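Glutamine cyclotransferase (Zymomonas mobilis, PDB 3NOL) catalyses the cyclisation of N-terminal glutamine to pyroglutamate, as a calcium-containing bacterial glutaminyl cyclase with a beta-propeller fold. Local coordinates at residues E183-R196 with G202-L214. Sequence-based numbering, arbitrary orientation.
Sequences EIFANVWQTNKIVR and GKVTGIIDLNGIL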
loop_
_atom_site.group_PDB
_atom_site.type_symbol
_atom_site.label_atom_id
_atom_site.label_comp_id
_atom_site.label_asym_id
_atom_site.label_seq_id
_atom_site.Cartn_x
_atom_site.Cartn_y
_atom_site.Cartn_z
ATOM N N GLU A 183 -6.598 -12.594 1.856
ATOM C CA GLU A 183 -6.452 -11.786 3.067
ATOM C C GLU A 183 -6.142 -10.317 2.764
ATOM O O GLU A 183 -5.549 -9.990 1.728
ATOM C CB GLU A 183 -5.353 -12.366 3.973
ATOM C CG GLU A 183 -5.693 -13.750 4.463
ATOM C CD GLU A 183 -4.745 -14.279 5.517
ATOM O OE1 GLU A 183 -3.607 -13.788 5.626
ATOM O OE2 GLU A 183 -5.162 -15.214 6.239
ATOM N N ILE A 184 -6.522 -9.436 3.683
ATOM C CA ILE A 184 -6.086 -8.041 3.557
ATOM C C ILE A 184 -4.831 -7.855 4.422
ATOM O O ILE A 184 -4.886 -8.027 5.640
ATOM C CB ILE A 184 -7.199 -7.030 3.985
ATOM C CG1 ILE A 184 -8.487 -7.227 3.160
ATOM C CG2 ILE A 184 -6.645 -5.576 3.932
ATOM C CD1 ILE A 184 -9.698 -6.678 3.829
ATOM N N PHE A 185 -3.695 -7.573 3.789
ATOM C CA PHE A 185 -2.478 -7.182 4.524
ATOM C C PHE A 185 -2.505 -5.653 4.694
ATOM O O PHE A 185 -2.793 -4.924 3.730
ATOM C CB PHE A 185 -1.229 -7.552 3.732
ATOM C CG PHE A 185 -0.863 -9.052 3.761
ATOM C CD1 PHE A 185 -1.829 -10.054 3.998
ATOM C CD2 PHE A 185 0.452 -9.429 3.507
ATOM C CE1 PHE A 185 -1.477 -11.423 3.994
ATOM C CE2 PHE A 185 0.834 -10.790 3.487
ATOM C CZ PHE A 185 -0.141 -11.794 3.731
ATOM N N ALA A 186 -2.172 -5.167 5.891
ATOM C CA ALA A 186 -2.138 -3.713 6.109
ATOM C C ALA A 186 -0.922 -3.292 6.900
ATOM O O ALA A 186 -0.609 -3.914 7.922
ATOM C CB ALA A 186 -3.383 -3.251 6.859
ATOM N N ASN A 187 -0.228 -2.250 6.443
ATOM C CA ASN A 187 0.727 -1.599 7.333
ATOM C C ASN A 187 -0.044 -0.997 8.506
ATOM O O ASN A 187 -1.168 -0.523 8.336
ATOM C CB ASN A 187 1.506 -0.490 6.617
ATOM C CG ASN A 187 2.496 -1.033 5.606
ATOM O OD1 ASN A 187 2.236 -1.005 4.409
ATOM N ND2 ASN A 187 3.637 -1.528 6.084
ATOM N N VAL A 188 0.576 -1.030 9.686
ATOM C CA VAL A 188 0.085 -0.305 10.833
ATOM C C VAL A 188 1.089 0.827 11.080
ATOM O O VAL A 188 2.252 0.596 11.455
ATOM C CB VAL A 188 -0.045 -1.204 12.067
ATOM C CG1 VAL A 188 -0.600 -0.380 13.244
ATOM C CG2 VAL A 188 -0.896 -2.457 11.740
ATOM N N TRP A 189 0.620 2.039 10.796
ATOM C CA TRP A 189 1.458 3.226 10.795
ATOM C C TRP A 189 2.148 3.383 12.133
ATOM O O TRP A 189 1.532 3.177 13.190
ATOM C CB TRP A 189 0.620 4.467 10.484
ATOM C CG TRP A 189 1.394 5.681 10.032
ATOM C CD1 TRP A 189 2.459 5.723 9.146
ATOM C CD2 TRP A 189 1.129 7.040 10.400
ATOM N NE1 TRP A 189 2.876 7.026 8.976
ATOM C CE2 TRP A 189 2.057 7.856 9.704
ATOM C CE3 TRP A 189 0.173 7.652 11.227
ATOM C CZ2 TRP A 189 2.080 9.263 9.849
ATOM C CZ3 TRP A 189 0.197 9.049 11.374
ATOM C CH2 TRP A 189 1.141 9.833 10.692
ATOM N N GLN A 190 3.439 3.704 12.064
ATOM C CA GLN A 190 4.288 3.909 13.257
ATOM C C GLN A 190 4.829 2.591 13.820
ATOM O O GLN A 190 5.516 2.587 14.848
ATOM C CB GLN A 190 3.566 4.675 14.385
ATOM C CG GLN A 190 3.104 6.075 14.030
ATOM C CD GLN A 190 4.207 6.892 13.389
ATOM O OE1 GLN A 190 5.251 7.151 14.003
ATOM N NE2 GLN A 190 3.982 7.305 12.144
ATOM N N THR A 191 4.500 1.475 13.176
ATOM C CA THR A 191 5.085 0.188 13.563
ATOM C C THR A 191 5.838 -0.446 12.401
ATOM O O THR A 191 5.700 -0.015 11.247
ATOM C CB THR A 191 4.015 -0.820 14.073
ATOM O OG1 THR A 191 3.429 -1.516 12.960
ATOM C CG2 THR A 191 2.931 -0.125 14.928
ATOM N N ASN A 192 6.622 -1.475 12.725
ATOM C CA ASN A 192 7.300 -2.325 11.747
ATOM C C ASN A 192 6.550 -3.625 11.497
ATOM O O ASN A 192 7.144 -4.661 11.154
ATOM C CB ASN A 192 8.733 -2.594 12.210
ATOM C CG ASN A 192 9.564 -1.360 12.149
ATOM O OD1 ASN A 192 9.640 -0.710 11.109
ATOM N ND2 ASN A 192 10.158 -0.992 13.272
ATOM N N LYS A 193 5.238 -3.565 11.680
ATOM C CA LYS A 193 4.425 -4.769 11.565
ATOM C C LYS A 193 3.379 -4.640 10.498
ATOM O O LYS A 193 2.886 -3.558 10.243
ATOM C CB LYS A 193 3.797 -5.122 12.899
ATOM C CG LYS A 193 4.848 -5.727 13.809
ATOM C CD LYS A 193 4.446 -5.642 15.214
ATOM C CE LYS A 193 5.609 -6.034 16.094
ATOM N NZ LYS A 193 5.140 -5.847 17.478
ATOM N N ILE A 194 3.048 -5.776 9.891
ATOM C CA ILE A 194 1.990 -5.834 8.911
ATOM C C ILE A 194 0.980 -6.832 9.415
ATOM O O ILE A 194 1.344 -7.956 9.766
ATOM C CB ILE A 194 2.537 -6.253 7.516
ATOM C CG1 ILE A 194 3.449 -5.146 6.949
ATOM C CG2 ILE A 194 1.378 -6.646 6.578
ATOM C CD1 ILE A 194 4.264 -5.609 5.752
ATOM N N VAL A 195 -0.270 -6.410 9.517
ATOM C CA VAL A 195 -1.322 -7.331 9.974
ATOM C C VAL A 195 -2.014 -7.995 8.801
ATOM O O VAL A 195 -2.180 -7.408 7.731
ATOM C CB VAL A 195 -2.350 -6.679 10.921
ATOM C CG1 VAL A 195 -1.667 -6.257 12.248
ATOM C CG2 VAL A 195 -3.073 -5.517 10.249
ATOM N N ARG A 196 -2.384 -9.246 9.029
ATOM C CA ARG A 196 -3.136 -10.038 8.067
ATOM C C ARG A 196 -4.572 -10.080 8.597
ATOM O O ARG A 196 -4.799 -10.536 9.716
ATOM C CB ARG A 196 -2.540 -11.454 7.972
ATOM C CG ARG A 196 -1.052 -11.461 7.619
ATOM C CD ARG A 196 -0.423 -12.847 7.740
ATOM N NE ARG A 196 -0.913 -13.726 6.685
ATOM C CZ ARG A 196 -0.253 -14.782 6.211
ATOM N NH1 ARG A 196 -0.793 -15.494 5.232
ATOM N NH2 ARG A 196 0.955 -15.099 6.677
ATOM N N GLY A 202 -13.018 -8.918 9.837
ATOM C CA GLY A 202 -12.181 -7.789 10.256
ATOM C C GLY A 202 -11.135 -8.159 11.317
ATOM O O GLY A 202 -10.327 -7.330 11.706
ATOM N N LYS A 203 -11.147 -9.411 11.778
ATOM C CA LYS A 203 -10.184 -9.862 12.781
ATOM C C LYS A 203 -8.783 -10.082 12.211
ATOM O O LYS A 203 -8.606 -10.660 11.125
ATOM C CB LYS A 203 -10.673 -11.162 13.464
ATOM C CG LYS A 203 -11.989 -11.002 14.208
ATOM C CD LYS A 203 -12.418 -12.341 14.836
ATOM C CE LYS A 203 -13.841 -12.278 15.365
ATOM N NZ LYS A 203 -13.879 -11.485 16.627
ATOM N N VAL A 204 -7.783 -9.603 12.944
ATOM C CA VAL A 204 -6.394 -9.887 12.612
ATOM C C VAL A 204 -6.130 -11.383 12.897
ATOM O O VAL A 204 -6.364 -11.864 14.000
ATOM C CB VAL A 204 -5.427 -8.963 13.402
ATOM C CG1 VAL A 204 -3.989 -9.424 13.270
ATOM C CG2 VAL A 204 -5.602 -7.479 12.953
ATOM N N THR A 205 -5.680 -12.101 11.874
ATOM C CA THR A 205 -5.384 -13.523 11.998
ATOM C C THR A 205 -3.892 -13.837 11.970
ATOM O O THR A 205 -3.507 -15.001 12.106
ATOM C CB THR A 205 -6.097 -14.319 10.905
ATOM O OG1 THR A 205 -5.666 -13.833 9.634
ATOM C CG2 THR A 205 -7.630 -14.151 11.046
ATOM N N GLY A 206 -3.062 -12.817 11.768
ATOM C CA GLY A 206 -1.622 -12.992 11.787
ATOM C C GLY A 206 -0.910 -11.657 11.767
ATOM O O GLY A 206 -1.477 -10.631 11.320
ATOM N N ILE A 207 0.323 -11.679 12.252
ATOM C CA ILE A 207 1.118 -10.480 12.321
ATOM C C ILE A 207 2.493 -10.787 11.762
ATOM O O ILE A 207 3.193 -11.696 12.239
ATOM C CB ILE A 207 1.242 -9.917 13.778
ATOM C CG1 ILE A 207 -0.148 -9.599 14.368
ATOM C CG2 ILE A 207 2.145 -8.671 13.775
ATOM C CD1 ILE A 207 -0.199 -9.616 15.921
ATOM N N ILE A 208 2.864 -10.013 10.747
ATOM C CA ILE A 208 4.202 -10.073 10.161
ATOM C C ILE A 208 5.111 -9.066 10.849
ATOM O O ILE A 208 4.849 -7.866 10.834
ATOM C CB ILE A 208 4.139 -9.800 8.651
ATOM C CG1 ILE A 208 3.256 -10.866 7.969
ATOM C CG2 ILE A 208 5.553 -9.717 8.055
ATOM C CD1 ILE A 208 2.615 -10.364 6.661
ATOM N N ASP A 209 6.179 -9.564 11.458
ATOM C CA ASP A 209 7.096 -8.722 12.225
ATOM C C ASP A 209 8.328 -8.394 11.372
ATOM O O ASP A 209 9.191 -9.257 11.158
ATOM C CB ASP A 209 7.514 -9.461 13.510
ATOM C CG ASP A 209 8.389 -8.615 14.430
ATOM O OD1 ASP A 209 8.733 -7.467 14.081
ATOM O OD2 ASP A 209 8.741 -9.118 15.536
ATOM N N LEU A 210 8.392 -7.162 10.865
ATOM C CA LEU A 210 9.552 -6.690 10.095
ATOM C C LEU A 210 10.583 -5.876 10.900
ATOM O O LEU A 210 11.446 -5.242 10.321
ATOM C CB LEU A 210 9.113 -5.901 8.840
ATOM C CG LEU A 210 8.222 -6.700 7.870
ATOM C CD1 LEU A 210 7.904 -5.887 6.611
ATOM C CD2 LEU A 210 8.818 -8.066 7.507
ATOM N N ASN A 211 10.483 -5.885 12.229
ATOM C CA ASN A 211 11.492 -5.213 13.040
ATOM C C ASN A 211 12.869 -5.760 12.711
ATOM O O ASN A 211 13.041 -6.970 12.549
ATOM C CB ASN A 211 11.169 -5.320 14.526
ATOM C CG ASN A 211 10.131 -4.307 14.954
ATOM O OD1 ASN A 211 10.422 -3.114 15.039
ATOM N ND2 ASN A 211 8.914 -4.772 15.221
ATOM N N GLY A 212 13.828 -4.852 12.548
ATOM C CA GLY A 212 15.203 -5.238 12.218
ATOM C C GLY A 212 15.541 -5.355 10.738
ATOM O O GLY A 212 16.722 -5.492 10.376
ATOM N N ILE A 213 14.530 -5.287 9.870
ATOM C CA ILE A 213 14.766 -5.380 8.431
ATOM C C ILE A 213 15.670 -4.235 7.904
ATOM O O ILE A 213 16.424 -4.441 6.964
ATOM C CB ILE A 213 13.448 -5.544 7.607
ATOM C CG1 ILE A 213 13.743 -6.194 6.252
ATOM C CG2 ILE A 213 12.712 -4.211 7.488
ATOM C CD1 ILE A 213 12.554 -6.728 5.541
ATOM N N LEU A 214 15.610 -3.056 8.528
ATOM C CA LEU A 214 16.480 -1.933 8.114
ATOM C C LEU A 214 17.963 -2.223 8.265
ATOM O O LEU A 214 18.776 -1.658 7.536
ATOM C CB LEU A 214 16.126 -0.634 8.842
ATOM C CG LEU A 214 15.046 0.244 8.224
ATOM C CD1 LEU A 214 15.101 1.632 8.881
ATOM C CD2 LEU A 214 15.182 0.344 6.695
HETATM O O HOH W 1 -3.348 -14.643 8.732
HETATM O O HOH W 2 -7.551 -14.936 7.534
HETATM O O HOH W 3 7.057 -2.384 15.487
#
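With CG1 anti to the carbonyl carbon (chi1 -60°) and CD1 extended beyond it (chi2 154°), I208 brings CD1 to F185 CE2 at 3.7 Å and to I194 CG2, while R196, its CG likewise anti to the carbonyl carbon, lays CG over one face of the F185 ring, offset toward the rim. This packing lies on the face that carries I194, R196 and I208 in the antiparallel hairpin of strands 193-197 and 204-209, part of a beta-propeller blade; L254 of strand 248-256 covers I208 and R196. The pairing is regular at I194 and I208: I194 N donates to I208 O at 2.9 Å. In return, I208 N reaches I194 O at 2.7 Å. It is interrupted at R196, which faces both T205 and G206 in a classic beta bulge: R196 N donates to G206 O, and R196 O accepts from T205 N. The guanidinium meets E183 OE1 at its edge, NE to OE1 2.9 Å, and two waters link E183 OE2 to T205 OG1. At the end of strand 204-209, where D209 faces K193 in a non-hydrogen-bonded pair, D209 OD1 accepts from N211 N, an Asx turn, and from N211 ND2, the two arriving from opposite faces of the carboxylate; OD2 forms a salt bridge with R257 NH2. Replacing D209 with an alanine would probably loosen the N211 amide and cost R257 this salt bridge. N192 ND2 donates to N211 OD1 at 2.8 Å from above the carbonyl plane, the two amides standing 88° apart.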